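Local coordinates for protein SVS_variant_AS1 (Streptomyces sp. CWA1, PDB 6TJA) that probably cyclises geranylgeranyl diphosphate to spiroviolene as a class I terpene cyclase, in a reconstructed ancestral form that carries engineered substitutions, at residues 56-61 with 306-311; 221-226 with 300-305. All coordinates share one frame; numbering follows the deposited sequence.

How the contacts relate
Both contacts use helix 289-309, two successive turns of which meet different partners. Contact 1 sets its C-terminal turn against the short helix 56-61, and contact 2 sets the turn before that against helix 211-231. Their centres lie about 10 Å apart and they touch directly, Phe-59 CE1 of contact 1 packing 3.6 Å from Asn-305 OD1 of contact 2. Along the chain contact 2 is nested inside the loop that contact 1 closes. Contact 2 is linked to the probable metal-binding region: helix 211-231 carries Asn-228, which by sequence begins the NSE-type motif of class I terpene cyclases.

Contact 1: residues 56-61 with 306-311; sequences SADFFA and AEWGLR
The backbones of Phe-59 and Trp-308 come closest, their CA atoms 5.9 Å apart, where helix 56-61 passes the last turn of helix 289-309. The two side chains form an edge-to-face (T-shaped) pair: the phenyl ring of Phe-59 turns its edge to the face of the five-membered indole ring, with centroids 5.1 Å apart and planes at 80°. The leading atom is CD1 of Phe-59, which reaches Trp-308 CD2 at 3.6 Å, above the indole plane and displaced toward its rim. A CH-pi contact on the indole adds to this, as Phe-59 CB stands 3.9 Å from the centroid of the five-membered ring and only 20° off its normal. Phe-59 therefore meets the indole with its first side-chain carbon as well as with its ring edge. Trp-308 takes part because its CG lies opposite the backbone N (chi1 165°), which carries the indole out toward helix 56-61.

In the all-helical class I terpene cyclase fold, this contact joins an N-terminal helix to the C-terminal end of the last helix, 289-309. At the indole edge, Asp-58 OD2 comes within 4.1 Å of Trp-308 CD1, a van der Waals approach; the carboxylate's main partner is Arg-62, in a salt bridge. The indole's rotation is fixed by a bond from NE1 to the carbonyl O of Thr-54, just ahead of helix 56-61, with His-55 O as a weak second acceptor. Replacing Trp-308 by alanine would probably leave the edge of Phe-59 without its aromatic face and Thr-54 O without its indole donor, opening a gap between the two helices. The ring of Phe-59 also meets that of Phe-63.

Contact 2: residues 221-226 with 300-305; sequences IMVAAL and HGIRGN
With chi1 at 174°, Val-223 sends CG1 toward helix 289-309, and on that helix CG2 of Ile-302 meets it. These two methyls touch at 3.8 Å, the apolar part of the contact. Asn-305, one turn further on, has its CG fully extended from the backbone N (chi1 -179°), which lays the amide against Ala-224. The alanine methyl packs on that amide, with Ala-224 CB 3.8 Å from Asn-305 ND2 and 3.9 Å from Asn-305 CG. The same ND2 also lies 3.1 Å from Ala-224 O, so the amide end covers both the methyl and the carbonyl of one residue.

The small side chain of Ala-224 fits a close approach of the helices, its CA being 5.6 Å from that of Ile-302. This is buried helix-helix packing within the alpha-helical terpene cyclase fold. One turn after Ala-224, helix 211-231 reaches Asn-228, by sequence the first residue of the NSE-type motif, which in relatives binds magnesium. Asn-305 OD1 accepts a weak hydrogen bond from Asn-228 ND2, consistent with a second-shell role. Around the methyl pair, Val-223 also touches Arg-269 of helix 258-283, while Ile-302 rests on Leu-17 of an N-terminal loop.

Contact 1: residues 56-61 with 306-311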
ATOM      1  N   SER A  56      15.457 -16.228  12.388  1.00 31.57           N
ATOM      2  CA  SER A  56      15.229 -15.075  11.498  1.00 29.60           C
ATOM      3  C   SER A  56      16.415 -14.107  11.592  1.00 29.21           C
ATOM      4  O   SER A  56      16.633 -13.366  10.634  1.00 29.46           O
ATOM      5  CB  SER A  56      13.911 -14.454  11.777  1.00 30.02           C
ATOM      6  OG  SER A  56      12.888 -15.385  11.442  1.00 26.43           O
ATOM      7  N   ALA A  57      17.200 -14.132  12.669  1.00 29.98           N
ATOM      8  CA  ALA A  57      18.387 -13.251  12.809  1.00 31.07           C
ATOM      9  C   ALA A  57      19.475 -13.748  11.856  1.00 28.50           C
ATOM     10  O   ALA A  57      20.053 -12.940  11.151  1.00 31.26           O
ATOM     11  CB  ALA A  57      18.851 -13.202  14.238  1.00 34.15           C
ATOM     12  N   ASP A  58      19.624 -15.055  11.724  1.00 31.69           N
ATOM     13  CA  ASP A  58      20.522 -15.675  10.718  1.00 34.87           C
ATOM     14  C   ASP A  58      20.059 -15.220   9.325  1.00 33.49           C
ATOM     15  O   ASP A  58      20.895 -14.820   8.494  1.00 26.94           O
ATOM     16  CB  ASP A  58      20.528 -17.207  10.850  1.00 35.96           C
ATOM     17  CG  ASP A  58      21.638 -17.903  10.072  1.00 42.75           C
ATOM     18  OD1 ASP A  58      22.769 -18.004  10.635  1.00 52.44           O
ATOM     19  OD2 ASP A  58      21.377 -18.328   8.913  1.00 39.73           O
ATOM     20  N   PHE A  59      18.753 -15.314   9.078  1.00 31.46           N
ATOM     21  CA  PHE A  59      18.121 -14.942   7.790  1.00 28.05           C
ATOM     22  C   PHE A  59      18.521 -13.502   7.446  1.00 25.51           C
ATOM     23  O   PHE A  59      19.131 -13.324   6.405  1.00 23.25           O
ATOM     24  CB  PHE A  59      16.612 -15.166   7.861  1.00 28.61           C
ATOM     25  CG  PHE A  59      15.859 -14.752   6.633  1.00 28.55           C
ATOM     26  CD1 PHE A  59      15.680 -15.639   5.596  1.00 28.58           C
ATOM     27  CD2 PHE A  59      15.322 -13.481   6.534  1.00 27.43           C
ATOM     28  CE1 PHE A  59      14.970 -15.257   4.467  1.00 31.81           C
ATOM     29  CE2 PHE A  59      14.593 -13.112   5.415  1.00 28.04           C
ATOM     30  CZ  PHE A  59      14.438 -13.994   4.373  1.00 29.35           C
ATOM     31  N   PHE A  60      18.190 -12.501   8.260  1.00 25.21           N
ATOM     32  CA  PHE A  60      18.324 -11.098   7.817  1.00 24.79           C
ATOM     33  C   PHE A  60      19.771 -10.606   7.964  1.00 26.73           C
ATOM     34  O   PHE A  60      20.108  -9.652   7.255  1.00 26.20           O
ATOM     35  CB  PHE A  60      17.336 -10.160   8.498  1.00 26.60           C
ATOM     36  CG  PHE A  60      17.097  -8.925   7.655  1.00 24.91           C
ATOM     37  CD1 PHE A  60      16.435  -9.027   6.442  1.00 24.75           C
ATOM     38  CD2 PHE A  60      17.590  -7.693   8.035  1.00 23.66           C
ATOM     39  CE1 PHE A  60      16.259  -7.915   5.632  1.00 22.96           C
ATOM     40  CE2 PHE A  60      17.363  -6.576   7.252  1.00 24.59           C
ATOM     41  CZ  PHE A  60      16.693  -6.686   6.059  1.00 23.52           C
ATOM     42  N   ALA A  61      20.597 -11.267   8.786  1.00 24.55           N
ATOM     43  CA  ALA A  61      22.050 -11.018   8.896  1.00 26.17           C
ATOM     44  C   ALA A  61      22.740 -11.313   7.556  1.00 25.64           C
ATOM     45  O   ALA A  61      23.865 -10.812   7.313  1.00 26.33           O
ATOM     46  CB  ALA A  61      22.613 -11.853  10.035  1.00 25.53           C
ATOM     47  N   ALA A 306      17.793 -18.115  -0.358  1.00 28.36           N
ATOM     48  CA  ALA A 306      17.984 -19.491  -0.887  1.00 31.29           C
ATOM     49  C   ALA A 306      18.794 -20.333   0.111  1.00 32.37           C
ATOM     50  O   ALA A 306      18.409 -21.485   0.401  1.00 38.26           O
ATOM     51  CB  ALA A 306      18.636 -19.442  -2.240  1.00 29.25           C
ATOM     52  N   GLU A 307      19.859 -19.758   0.659  1.00 32.50           N
ATOM     53  CA  GLU A 307      20.864 -20.485   1.483  1.00 36.05           C
ATOM     54  C   GLU A 307      20.226 -20.788   2.840  1.00 33.92           C
ATOM     55  O   GLU A 307      20.267 -21.944   3.267  1.00 34.93           O
ATOM     56  CB  GLU A 307      22.172 -19.676   1.611  1.00 36.00           C
ATOM     57  CG  GLU A 307      23.346 -20.515   2.054  1.00 37.30           C
ATOM     58  CD  GLU A 307      24.732 -19.922   1.864  1.00 41.80           C
ATOM     59  OE1 GLU A 307      25.062 -19.510   0.723  1.00 44.69           O
ATOM     60  OE2 GLU A 307      25.498 -19.903   2.855  1.00 44.25           O
ATOM     61  N   TRP A 308      19.641 -19.788   3.495  1.00 36.16           N
ATOM     62  CA  TRP A 308      18.922 -19.983   4.786  1.00 39.85           C
ATOM     63  C   TRP A 308      17.886 -21.108   4.620  1.00 38.34           C
ATOM     64  O   TRP A 308      17.810 -21.955   5.518  1.00 37.94           O
ATOM     65  CB  TRP A 308      18.296 -18.672   5.287  1.00 40.35           C
ATOM     66  CG  TRP A 308      17.280 -18.839   6.371  1.00 38.30           C
ATOM     67  CD1 TRP A 308      17.468 -18.715   7.714  1.00 37.26           C
ATOM     68  CD2 TRP A 308      15.896 -19.167   6.183  1.00 36.86           C
ATOM     69  NE1 TRP A 308      16.293 -18.938   8.372  1.00 33.15           N
ATOM     70  CE2 TRP A 308      15.307 -19.203   7.461  1.00 37.31           C
ATOM     71  CE3 TRP A 308      15.097 -19.409   5.062  1.00 40.43           C
ATOM     72  CZ2 TRP A 308      13.950 -19.499   7.647  1.00 41.03           C
ATOM     73  CZ3 TRP A 308      13.756 -19.688   5.244  1.00 44.38           C
ATOM     74  CH2 TRP A 308      13.195 -19.751   6.523  1.00 40.24           C
ATOM     75  N   GLY A 309      17.160 -21.127   3.497  1.00 38.60           N
ATOM     76  CA  GLY A 309      16.246 -22.214   3.092  1.00 41.09           C
ATOM     77  C   GLY A 309      16.867 -23.606   3.191  1.00 44.21           C
ATOM     78  O   GLY A 309      16.224 -24.488   3.777  1.00 47.37           O
ATOM     79  N   LEU A 310      18.078 -23.814   2.664  1.00 45.63           N
ATOM     80  CA  LEU A 310      18.739 -25.150   2.651  1.00 48.70           C
ATOM     81  C   LEU A 310      19.391 -25.518   4.007  1.00 54.25           C
ATOM     82  O   LEU A 310      19.943 -26.628   4.070  1.00 63.65           O
ATOM     83  CB  LEU A 310      19.785 -25.158   1.537  1.00 45.95           C
ATOM     84  CG  LEU A 310      19.283 -24.903   0.118  1.00 44.31           C
ATOM     85  CD1 LEU A 310      20.457 -24.589  -0.789  1.00 42.62           C
ATOM     86  CD2 LEU A 310      18.488 -26.084  -0.420  1.00 43.47           C
ATOM     87  N   ARG A 311      19.318 -24.669   5.048  1.00 58.90           N
ATOM     88  CA  ARG A 311      19.859 -24.918   6.423  1.00 62.08           C
ATOM     89  C   ARG A 311      18.795 -24.638   7.506  1.00 61.34           C
ATOM     90  O   ARG A 311      17.842 -25.448   7.662  1.00 67.40           O
ATOM     91  CB  ARG A 311      21.062 -24.001   6.702  1.00 64.03           C
ATOM     92  CG  ARG A 311      22.049 -23.829   5.551  1.00 58.26           C
ATOM     93  CD  ARG A 311      23.133 -22.807   5.870  1.00 62.63           C
ATOM     94  NE  ARG A 311      24.203 -22.712   4.872  1.00 68.50           N
ATOM     95  CZ  ARG A 311      25.238 -23.557   4.743  1.00 76.09           C
ATOM     96  NH1 ARG A 311      25.372 -24.602   5.545  1.00 76.73           N
ATOM     97  NH2 ARG A 311      26.139 -23.363   3.793  1.00 74.50           N
TER

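Contact 2: residues 221-226 with 300-305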
ATOM      1  N   ILE A 221      12.448 -10.095  -5.403  1.00 25.27           N
ATOM      2  CA  ILE A 221      11.297 -10.570  -4.586  1.00 23.58           C
ATOM      3  C   ILE A 221      10.724 -11.837  -5.217  1.00 21.98           C
ATOM      4  O   ILE A 221      10.457 -12.777  -4.474  1.00 21.51           O
ATOM      5  CB  ILE A 221      10.259  -9.455  -4.411  1.00 24.80           C
ATOM      6  CG1 ILE A 221      10.803  -8.383  -3.476  1.00 25.38           C
ATOM      7  CG2 ILE A 221       8.917  -9.978  -3.916  1.00 24.03           C
ATOM      8  CD1 ILE A 221       9.955  -7.133  -3.468  1.00 26.18           C
ATOM      9  N   MET A 222      10.604 -11.874  -6.538  1.00 24.52           N
ATOM     10  CA  MET A 222       9.964 -12.977  -7.280  1.00 23.58           C
ATOM     11  C   MET A 222      10.862 -14.208  -7.203  1.00 25.07           C
ATOM     12  O   MET A 222      10.329 -15.296  -7.034  1.00 27.59           O
ATOM     13  CB  MET A 222       9.703 -12.595  -8.736  1.00 26.53           C
ATOM     14  CG  MET A 222       8.769 -13.580  -9.462  1.00 28.97           C
ATOM     15  SD  MET A 222       7.056 -13.550  -8.824  1.00 32.07           S
ATOM     16  CE  MET A 222       6.436 -12.255  -9.872  1.00 37.64           C
ATOM     17  N   VAL A 223      12.182 -14.055  -7.266  1.00 26.80           N
ATOM     18  CA  VAL A 223      13.109 -15.219  -7.169  1.00 25.74           C
ATOM     19  C   VAL A 223      13.030 -15.774  -5.746  1.00 26.93           C
ATOM     20  O   VAL A 223      12.886 -17.008  -5.617  1.00 26.23           O
ATOM     21  CB  VAL A 223      14.551 -14.876  -7.561  1.00 25.59           C
ATOM     22  CG1 VAL A 223      15.477 -16.061  -7.293  1.00 25.62           C
ATOM     23  CG2 VAL A 223      14.643 -14.418  -9.011  1.00 24.94           C
ATOM     24  N   ALA A 224      13.074 -14.903  -4.729  1.00 26.41           N
ATOM     25  CA  ALA A 224      12.984 -15.291  -3.299  1.00 27.50           C
ATOM     26  C   ALA A 224      11.664 -16.024  -3.038  1.00 26.48           C
ATOM     27  O   ALA A 224      11.675 -17.013  -2.286  1.00 27.48           O
ATOM     28  CB  ALA A 224      13.080 -14.086  -2.382  1.00 28.40           C
ATOM     29  N   ALA A 225      10.558 -15.501  -3.567  1.00 24.69           N
ATOM     30  CA  ALA A 225       9.219 -16.126  -3.483  1.00 25.39           C
ATOM     31  C   ALA A 225       9.254 -17.543  -4.069  1.00 23.96           C
ATOM     32  O   ALA A 225       8.722 -18.448  -3.467  1.00 27.24           O
ATOM     33  CB  ALA A 225       8.199 -15.285  -4.210  1.00 27.48           C
ATOM     34  N   LEU A 226       9.803 -17.716  -5.255  1.00 26.63           N
ATOM     35  CA  LEU A 226       9.797 -19.020  -5.973  1.00 25.77           C
ATOM     36  C   LEU A 226      10.816 -19.946  -5.303  1.00 28.58           C
ATOM     37  O   LEU A 226      10.595 -21.161  -5.281  1.00 28.86           O
ATOM     38  CB  LEU A 226      10.120 -18.766  -7.449  1.00 25.75           C
ATOM     39  CG  LEU A 226       9.065 -18.018  -8.259  1.00 25.29           C
ATOM     40  CD1 LEU A 226       9.553 -17.838  -9.679  1.00 28.46           C
ATOM     41  CD2 LEU A 226       7.735 -18.736  -8.259  1.00 25.48           C
ATOM     42  N   HIS A 300      22.467 -10.058  -1.975  1.00 26.66           N
ATOM     43  CA  HIS A 300      22.705 -10.760  -0.684  1.00 27.38           C
ATOM     44  C   HIS A 300      21.412 -11.431  -0.227  1.00 27.27           C
ATOM     45  O   HIS A 300      21.492 -12.542   0.302  1.00 27.22           O
ATOM     46  CB  HIS A 300      23.210  -9.782   0.403  1.00 28.48           C
ATOM     47  CG  HIS A 300      24.670  -9.513   0.349  1.00 27.09           C
ATOM     48  ND1 HIS A 300      25.589 -10.525   0.162  1.00 31.79           N
ATOM     49  CD2 HIS A 300      25.383  -8.378   0.514  1.00 27.39           C
ATOM     50  CE1 HIS A 300      26.815 -10.036   0.224  1.00 29.33           C
ATOM     51  NE2 HIS A 300      26.714  -8.717   0.408  1.00 27.43           N
ATOM     52  N   GLY A 301      20.285 -10.723  -0.363  1.00 27.10           N
ATOM     53  CA  GLY A 301      18.931 -11.202  -0.016  1.00 26.54           C
ATOM     54  C   GLY A 301      18.539 -12.431  -0.823  1.00 24.88           C
ATOM     55  O   GLY A 301      18.176 -13.390  -0.202  1.00 23.87           O
ATOM     56  N   ILE A 302      18.636 -12.400  -2.163  1.00 26.35           N
ATOM     57  CA  ILE A 302      18.250 -13.538  -3.045  1.00 26.73           C
ATOM     58  C   ILE A 302      19.033 -14.772  -2.586  1.00 28.80           C
ATOM     59  O   ILE A 302      18.414 -15.785  -2.272  1.00 29.30           O
ATOM     60  CB  ILE A 302      18.504 -13.245  -4.531  1.00 26.07           C
ATOM     61  CG1 ILE A 302      17.620 -12.119  -5.068  1.00 25.05           C
ATOM     62  CG2 ILE A 302      18.351 -14.513  -5.367  1.00 25.91           C
ATOM     63  CD1 ILE A 302      18.038 -11.616  -6.435  1.00 22.22           C
ATOM     64  N   ARG A 303      20.355 -14.662  -2.546  1.00 30.71           N
ATOM     65  CA  ARG A 303      21.278 -15.747  -2.113  1.00 29.63           C
ATOM     66  C   ARG A 303      20.971 -16.186  -0.679  1.00 26.12           C
ATOM     67  O   ARG A 303      20.867 -17.402  -0.429  1.00 25.93           O
ATOM     68  CB  ARG A 303      22.730 -15.264  -2.179  1.00 31.58           C
ATOM     69  CG  ARG A 303      23.759 -16.318  -1.786  1.00 32.48           C
ATOM     70  CD  ARG A 303      23.523 -17.686  -2.408  1.00 31.36           C
ATOM     71  NE  ARG A 303      24.576 -18.533  -1.906  1.00 34.59           N
ATOM     72  CZ  ARG A 303      25.493 -19.147  -2.650  1.00 36.88           C
ATOM     73  NH1 ARG A 303      25.452 -19.100  -3.974  1.00 41.91           N
ATOM     74  NH2 ARG A 303      26.435 -19.849  -2.057  1.00 38.52           N
ATOM     75  N   GLY A 304      20.859 -15.237   0.238  1.00 26.26           N
ATOM     76  CA  GLY A 304      20.601 -15.516   1.665  1.00 27.43           C
ATOM     77  C   GLY A 304      19.269 -16.214   1.863  1.00 31.43           C
ATOM     78  O   GLY A 304      19.200 -17.207   2.636  1.00 33.25           O
ATOM     79  N   ASN A 305      18.209 -15.716   1.225  1.00 30.14           N
ATOM     80  CA  ASN A 305      16.914 -16.432   1.202  1.00 27.67           C
ATOM     81  C   ASN A 305      17.113 -17.884   0.755  1.00 28.18           C
ATOM     82  O   ASN A 305      16.617 -18.810   1.451  1.00 28.78           O
ATOM     83  CB  ASN A 305      15.923 -15.756   0.278  1.00 28.54           C
ATOM     84  CG  ASN A 305      14.609 -16.492   0.281  1.00 26.89           C
ATOM     85  OD1 ASN A 305      13.852 -16.356   1.235  1.00 25.57           O
ATOM     86  ND2 ASN A 305      14.366 -17.272  -0.758  1.00 25.00           N
TER